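Local atomic coordinates of YcaO (Methanopyrus kandleri, PDB entry 6CIB), a protein that binds ADP and magnesium as a YcaO-family enzyme and is probably an ATP-using catalyst of peptide backbone thioamidation. Residues S172-F177 with R290-P295; I179-L184 with E205-P210. One frame throughout, in Å; residues are numbered along the deposited sequence.

Interaction 1 (S172-F177 with R290-P295); sequences SIVEYF and RHWFEP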
# COMPACT_ATOMS: atom_id res chain seq x y z
N SER A 172 -9.45 4.77 -5.63
CA SER A 172 -9.91 6.16 -5.75
C SER A 172 -10.86 6.39 -6.94
O SER A 172 -11.84 7.11 -6.82
CB SER A 172 -8.73 7.11 -5.83
OG SER A 172 -8.01 7.11 -4.62
N ILE A 173 -10.55 5.75 -8.06
CA ILE A 173 -11.40 5.76 -9.26
C ILE A 173 -12.78 5.14 -9.00
O ILE A 173 -13.80 5.73 -9.36
CB ILE A 173 -10.64 5.18 -10.49
CG1 ILE A 173 -10.13 6.31 -11.37
CG2 ILE A 173 -11.48 4.24 -11.34
CD1 ILE A 173 -9.04 7.14 -10.74
N VAL A 174 -12.79 3.97 -8.35
CA VAL A 174 -14.02 3.27 -7.97
C VAL A 174 -14.90 4.13 -7.05
O VAL A 174 -16.10 4.23 -7.28
CB VAL A 174 -13.71 1.87 -7.38
CG1 VAL A 174 -14.94 1.21 -6.75
CG2 VAL A 174 -13.14 0.95 -8.47
N GLU A 175 -14.31 4.75 -6.03
CA GLU A 175 -15.05 5.60 -5.09
C GLU A 175 -15.51 6.95 -5.69
O GLU A 175 -16.62 7.39 -5.42
CB GLU A 175 -14.26 5.86 -3.80
CG GLU A 175 -13.85 4.62 -3.00
CD GLU A 175 -15.00 3.82 -2.39
OE1 GLU A 175 -16.16 4.27 -2.39
OE2 GLU A 175 -14.72 2.71 -1.89
N TYR A 176 -14.66 7.58 -6.50
CA TYR A 176 -14.98 8.87 -7.12
C TYR A 176 -16.19 8.77 -8.06
O TYR A 176 -17.10 9.59 -7.97
CB TYR A 176 -13.77 9.42 -7.88
CG TYR A 176 -13.89 10.86 -8.34
CD1 TYR A 176 -13.58 11.92 -7.47
CD2 TYR A 176 -14.30 11.17 -9.64
CE1 TYR A 176 -13.68 13.24 -7.89
CE2 TYR A 176 -14.41 12.49 -10.07
CZ TYR A 176 -14.10 13.52 -9.19
OH TYR A 176 -14.21 14.83 -9.61
N PHE A 177 -16.19 7.76 -8.93
CA PHE A 177 -17.26 7.54 -9.91
C PHE A 177 -18.33 6.58 -9.42
O PHE A 177 -19.31 6.35 -10.13
CB PHE A 177 -16.68 7.00 -11.22
CG PHE A 177 -15.81 7.96 -11.95
CD1 PHE A 177 -16.35 9.10 -12.57
CD2 PHE A 177 -14.43 7.74 -12.04
CE1 PHE A 177 -15.52 9.99 -13.26
CE2 PHE A 177 -13.61 8.63 -12.72
CZ PHE A 177 -14.15 9.75 -13.33
N ARG A 290 -23.29 0.31 -1.88
CA ARG A 290 -23.94 -0.52 -2.91
C ARG A 290 -23.04 -0.90 -4.08
O ARG A 290 -23.16 -1.99 -4.63
CB ARG A 290 -25.19 0.19 -3.44
CG ARG A 290 -26.44 0.01 -2.57
CD ARG A 290 -27.62 0.85 -3.06
NE ARG A 290 -28.20 0.31 -4.30
CZ ARG A 290 -28.00 0.80 -5.52
NH1 ARG A 290 -27.23 1.87 -5.71
NH2 ARG A 290 -28.57 0.21 -6.57
N HIS A 291 -22.14 0.02 -4.46
CA HIS A 291 -21.17 -0.22 -5.54
C HIS A 291 -20.24 -1.42 -5.26
O HIS A 291 -19.88 -2.15 -6.18
CB HIS A 291 -20.40 1.06 -5.91
CG HIS A 291 -19.70 1.73 -4.76
ND1 HIS A 291 -20.35 2.12 -3.61
CD2 HIS A 291 -18.41 2.11 -4.62
CE1 HIS A 291 -19.48 2.70 -2.80
NE2 HIS A 291 -18.30 2.71 -3.39
N TRP A 292 -19.90 -1.62 -3.99
CA TRP A 292 -19.11 -2.78 -3.56
C TRP A 292 -19.92 -4.07 -3.45
O TRP A 292 -19.39 -5.15 -3.73
CB TRP A 292 -18.40 -2.50 -2.24
CG TRP A 292 -17.26 -1.54 -2.40
CD1 TRP A 292 -17.17 -0.28 -1.90
CD2 TRP A 292 -16.06 -1.76 -3.16
NE1 TRP A 292 -15.98 0.30 -2.27
CE2 TRP A 292 -15.28 -0.58 -3.05
CE3 TRP A 292 -15.56 -2.84 -3.91
CZ2 TRP A 292 -14.02 -0.45 -3.66
CZ3 TRP A 292 -14.30 -2.71 -4.53
CH2 TRP A 292 -13.55 -1.52 -4.39
N PHE A 293 -21.18 -3.95 -3.05
CA PHE A 293 -22.03 -5.11 -2.76
C PHE A 293 -22.95 -5.54 -3.90
O PHE A 293 -23.59 -6.59 -3.83
CB PHE A 293 -22.81 -4.91 -1.45
CG PHE A 293 -21.94 -4.85 -0.23
CD1 PHE A 293 -21.36 -6.01 0.29
CD2 PHE A 293 -21.67 -3.63 0.39
CE1 PHE A 293 -20.53 -5.95 1.41
CE2 PHE A 293 -20.85 -3.57 1.51
CZ PHE A 293 -20.28 -4.73 2.02
N GLU A 294 -22.98 -4.75 -4.97
CA GLU A 294 -23.73 -5.10 -6.18
C GLU A 294 -22.81 -5.09 -7.41
O GLU A 294 -22.85 -4.14 -8.20
CB GLU A 294 -24.95 -4.18 -6.35
CG GLU A 294 -26.00 -4.32 -5.25
CD GLU A 294 -26.95 -3.13 -5.15
OE1 GLU A 294 -27.01 -2.31 -6.10
OE2 GLU A 294 -27.65 -3.03 -4.12
N PRO A 295 -21.98 -6.14 -7.57
CA PRO A 295 -21.00 -6.16 -8.67
C PRO A 295 -21.62 -6.15 -10.07
O PRO A 295 -22.69 -6.73 -10.27
CB PRO A 295 -20.24 -7.47 -8.43
CG PRO A 295 -21.18 -8.33 -7.66
CD PRO A 295 -21.90 -7.37 -6.76

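Interaction 2 (I179-L184 with E205-P210); sequences IHPPEL and ELRLLP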
# COMPACT_ATOMS: atom_id res chain seq x y z
N ILE A 179 -18.10 3.35 -9.24
CA ILE A 179 -18.06 2.19 -10.13
C ILE A 179 -18.43 0.95 -9.34
O ILE A 179 -18.04 0.81 -8.17
CB ILE A 179 -16.65 2.02 -10.78
CG1 ILE A 179 -16.28 3.27 -11.60
CG2 ILE A 179 -16.59 0.75 -11.64
CD1 ILE A 179 -14.87 3.28 -12.16
N HIS A 180 -19.21 0.07 -9.97
CA HIS A 180 -19.54 -1.26 -9.46
C HIS A 180 -18.58 -2.27 -10.11
O HIS A 180 -18.87 -2.78 -11.20
CB HIS A 180 -20.99 -1.62 -9.82
CG HIS A 180 -22.02 -0.80 -9.09
ND1 HIS A 180 -23.03 -1.38 -8.35
CD2 HIS A 180 -22.21 0.54 -8.99
CE1 HIS A 180 -23.79 -0.44 -7.83
NE2 HIS A 180 -23.31 0.74 -8.20
N PRO A 181 -17.41 -2.56 -9.47
CA PRO A 181 -16.47 -3.47 -10.13
C PRO A 181 -17.01 -4.90 -10.20
O PRO A 181 -17.82 -5.28 -9.35
CB PRO A 181 -15.22 -3.40 -9.23
CG PRO A 181 -15.72 -2.98 -7.90
CD PRO A 181 -16.89 -2.08 -8.17
N PRO A 182 -16.57 -5.69 -11.22
CA PRO A 182 -17.01 -7.09 -11.31
C PRO A 182 -16.47 -7.95 -10.18
O PRO A 182 -15.38 -7.68 -9.65
CB PRO A 182 -16.42 -7.55 -12.65
CG PRO A 182 -15.25 -6.66 -12.87
CD PRO A 182 -15.66 -5.33 -12.33
N GLU A 183 -17.25 -8.97 -9.81
CA GLU A 183 -16.79 -10.04 -8.92
C GLU A 183 -15.65 -10.82 -9.58
O GLU A 183 -15.68 -11.09 -10.79
CB GLU A 183 -17.96 -10.99 -8.59
CG GLU A 183 -17.59 -12.18 -7.70
CD GLU A 183 -18.78 -12.81 -6.98
OE1 GLU A 183 -19.91 -12.78 -7.52
OE2 GLU A 183 -18.57 -13.34 -5.87
N LEU A 184 -14.62 -11.14 -8.79
CA LEU A 184 -13.52 -11.97 -9.26
C LEU A 184 -13.60 -13.38 -8.68
O LEU A 184 -13.58 -13.56 -7.46
CB LEU A 184 -12.15 -11.32 -8.98
CG LEU A 184 -10.92 -12.14 -9.38
CD1 LEU A 184 -10.66 -12.13 -10.89
CD2 LEU A 184 -9.70 -11.64 -8.63
N GLU A 205 -16.14 -11.07 -0.09
CA GLU A 205 -16.41 -10.86 -1.52
C GLU A 205 -15.17 -10.32 -2.22
O GLU A 205 -14.53 -9.40 -1.72
CB GLU A 205 -17.56 -9.87 -1.69
CG GLU A 205 -18.91 -10.33 -1.16
CD GLU A 205 -19.65 -11.21 -2.16
OE1 GLU A 205 -19.82 -10.79 -3.32
OE2 GLU A 205 -20.05 -12.32 -1.77
N LEU A 206 -14.84 -10.89 -3.39
CA LEU A 206 -13.70 -10.44 -4.19
C LEU A 206 -14.14 -9.65 -5.42
O LEU A 206 -15.14 -9.98 -6.04
CB LEU A 206 -12.80 -11.61 -4.59
CG LEU A 206 -12.05 -12.36 -3.48
CD1 LEU A 206 -11.39 -13.61 -4.04
CD2 LEU A 206 -11.02 -11.48 -2.78
N ARG A 207 -13.38 -8.60 -5.73
CA ARG A 207 -13.63 -7.74 -6.89
C ARG A 207 -12.35 -7.48 -7.67
O ARG A 207 -11.29 -7.29 -7.07
CB ARG A 207 -14.20 -6.39 -6.45
CG ARG A 207 -15.48 -6.42 -5.62
CD ARG A 207 -16.66 -7.00 -6.37
NE ARG A 207 -17.83 -7.09 -5.49
CZ ARG A 207 -18.33 -8.22 -4.99
NH1 ARG A 207 -17.79 -9.40 -5.30
NH2 ARG A 207 -19.39 -8.16 -4.19
N LEU A 208 -12.45 -7.48 -9.00
CA LEU A 208 -11.37 -6.97 -9.84
C LEU A 208 -11.64 -5.49 -10.15
O LEU A 208 -12.58 -5.16 -10.87
CB LEU A 208 -11.20 -7.80 -11.12
CG LEU A 208 -9.95 -7.48 -11.96
CD1 LEU A 208 -8.66 -7.99 -11.32
CD2 LEU A 208 -10.10 -8.03 -13.37
N LEU A 209 -10.82 -4.62 -9.58
CA LEU A 209 -10.95 -3.17 -9.80
C LEU A 209 -10.44 -2.80 -11.18
O LEU A 209 -9.55 -3.48 -11.71
CB LEU A 209 -10.17 -2.39 -8.73
CG LEU A 209 -10.88 -2.10 -7.40
CD1 LEU A 209 -10.97 -3.33 -6.52
CD2 LEU A 209 -10.16 -1.01 -6.63
N PRO A 210 -11.02 -1.74 -11.79
CA PRO A 210 -10.43 -1.23 -13.03
C PRO A 210 -9.04 -0.64 -12.75
O PRO A 210 -8.90 0.29 -11.95
CB PRO A 210 -11.41 -0.14 -13.47
CG PRO A 210 -12.10 0.28 -12.21
CD PRO A 210 -12.24 -1.00 -11.43
O HOH W 1 -18.76 -4.57 -6.77
O HOH W 2 -16.43 -13.10 -4.12

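Interaction 1 (S172-F177 with R290-P295)
Glu-175 reaches His-291 and Trp-292 because its CG lies anti to the carbonyl carbon (chi1 -58°) and the chain then bends at chi2, which carries the carboxylate across to the short helix 290-293. On that helix His-291 holds CG between its backbone N and carbonyl carbon (chi1 55°), and the imidazole edge faces the acid. Each carboxylate oxygen then takes one ring N-H: NE2 of His-291 donates to OE1 of Glu-175 at 2.8 Å, and NE1 of Trp-292 to OE2 of Glu-175 at 2.7 Å. Both acceptors lie close to the plane of the donor's ring, yet both donors stand above the carboxylate plane, which is turned 89° from the imidazole. OE2 has a further donor in the indole of Trp-171. Beside these bonds, CG1 of Val-174 packs obliquely against the Trp-292 indole, 3.6 Å from its CZ2. Were Glu-175 an alanine, the ring N-H groups of His-291 and Trp-292 would probably lose the carboxylate that takes them both, and the imidazole would be freer to turn. A buried His-carboxylate hydrogen bond, with a second ring N-H on the same carboxylate, thus joins helix 154-177 to helix 290-293 within the YcaO domain, away from the nucleotide and magnesium sites.

Interaction 2 (I179-L184 with E205-P210)
Glu-183 and Arg-207 face each other at a single beta bridge, and the side chains around it show how a short backbone pairing can be braced from both strands. Leu-208 N donates to Pro-182 O (3.0 Å), nearly in line with that carbonyl, and Leu-184 N to Leu-206 O (3.0 Å). The second carbonyl also accepts NH1 of Arg-207, which comes to the opposite face of its plane, so two donors grip one oxygen. Arg-207 manages this by bending at chi2 (-63°), which folds the guanidinium back along its own strand. There NH1 and NH2 both reach OE1 of Glu-205 end-on, the shorter bond being 2.8 Å from NH2 to the anti lone pair of OE1.

Glu-183 sets CG opposite its backbone N (chi1 178°) and runs on extended, so that its CB and CG lie alongside Arg-207 NH1, each at 3.7 Å. Its OE2 stops 4.1 Å from that NH1, too far for a salt bridge, and is tied instead through a water to Leu-206 N. The nearby arginine would probably ease the closeness of the Glu-183 and Glu-205 carboxylates. Pro-181 lays CG against CB of Arg-207 (4.0 Å), while the CB atoms of Leu-184 and Leu-208 meet at 4.2 Å.

Strand 203-209 is an outer strand of an antiparallel three-stranded sheet, hydrogen-bonded to strand 217-224, whereas Glu-183 also pairs with Val-299 of strand 298-300. Helix 154-177 lies against Leu-209 and Pro-210, and Trp-292 of helix 290-293 touches Pro-181 and Leu-209.

Followed from the N terminus, the chain leaves helix 154-177 through residues 172-177 and runs almost at once into 179-184, the Val-174 carbonyl probably accepting from Ile-179 N. Helix 188-198 then carries it to 205-210, where interaction 2 closes a loop of 20 intervening residues. A much longer excursion, with strands 217-224 and 233-238 and helix 241-260, ends at 290-295, where interaction 1 closes over 112 residues. The smaller loop is thus nested inside the larger, and their centres lie about 8 Å apart. His-180 ND1, probably bonded to Glu-294 O, joins the two contacts, tying helices 154-177 and 290-293 to strands 183-185 and 203-209.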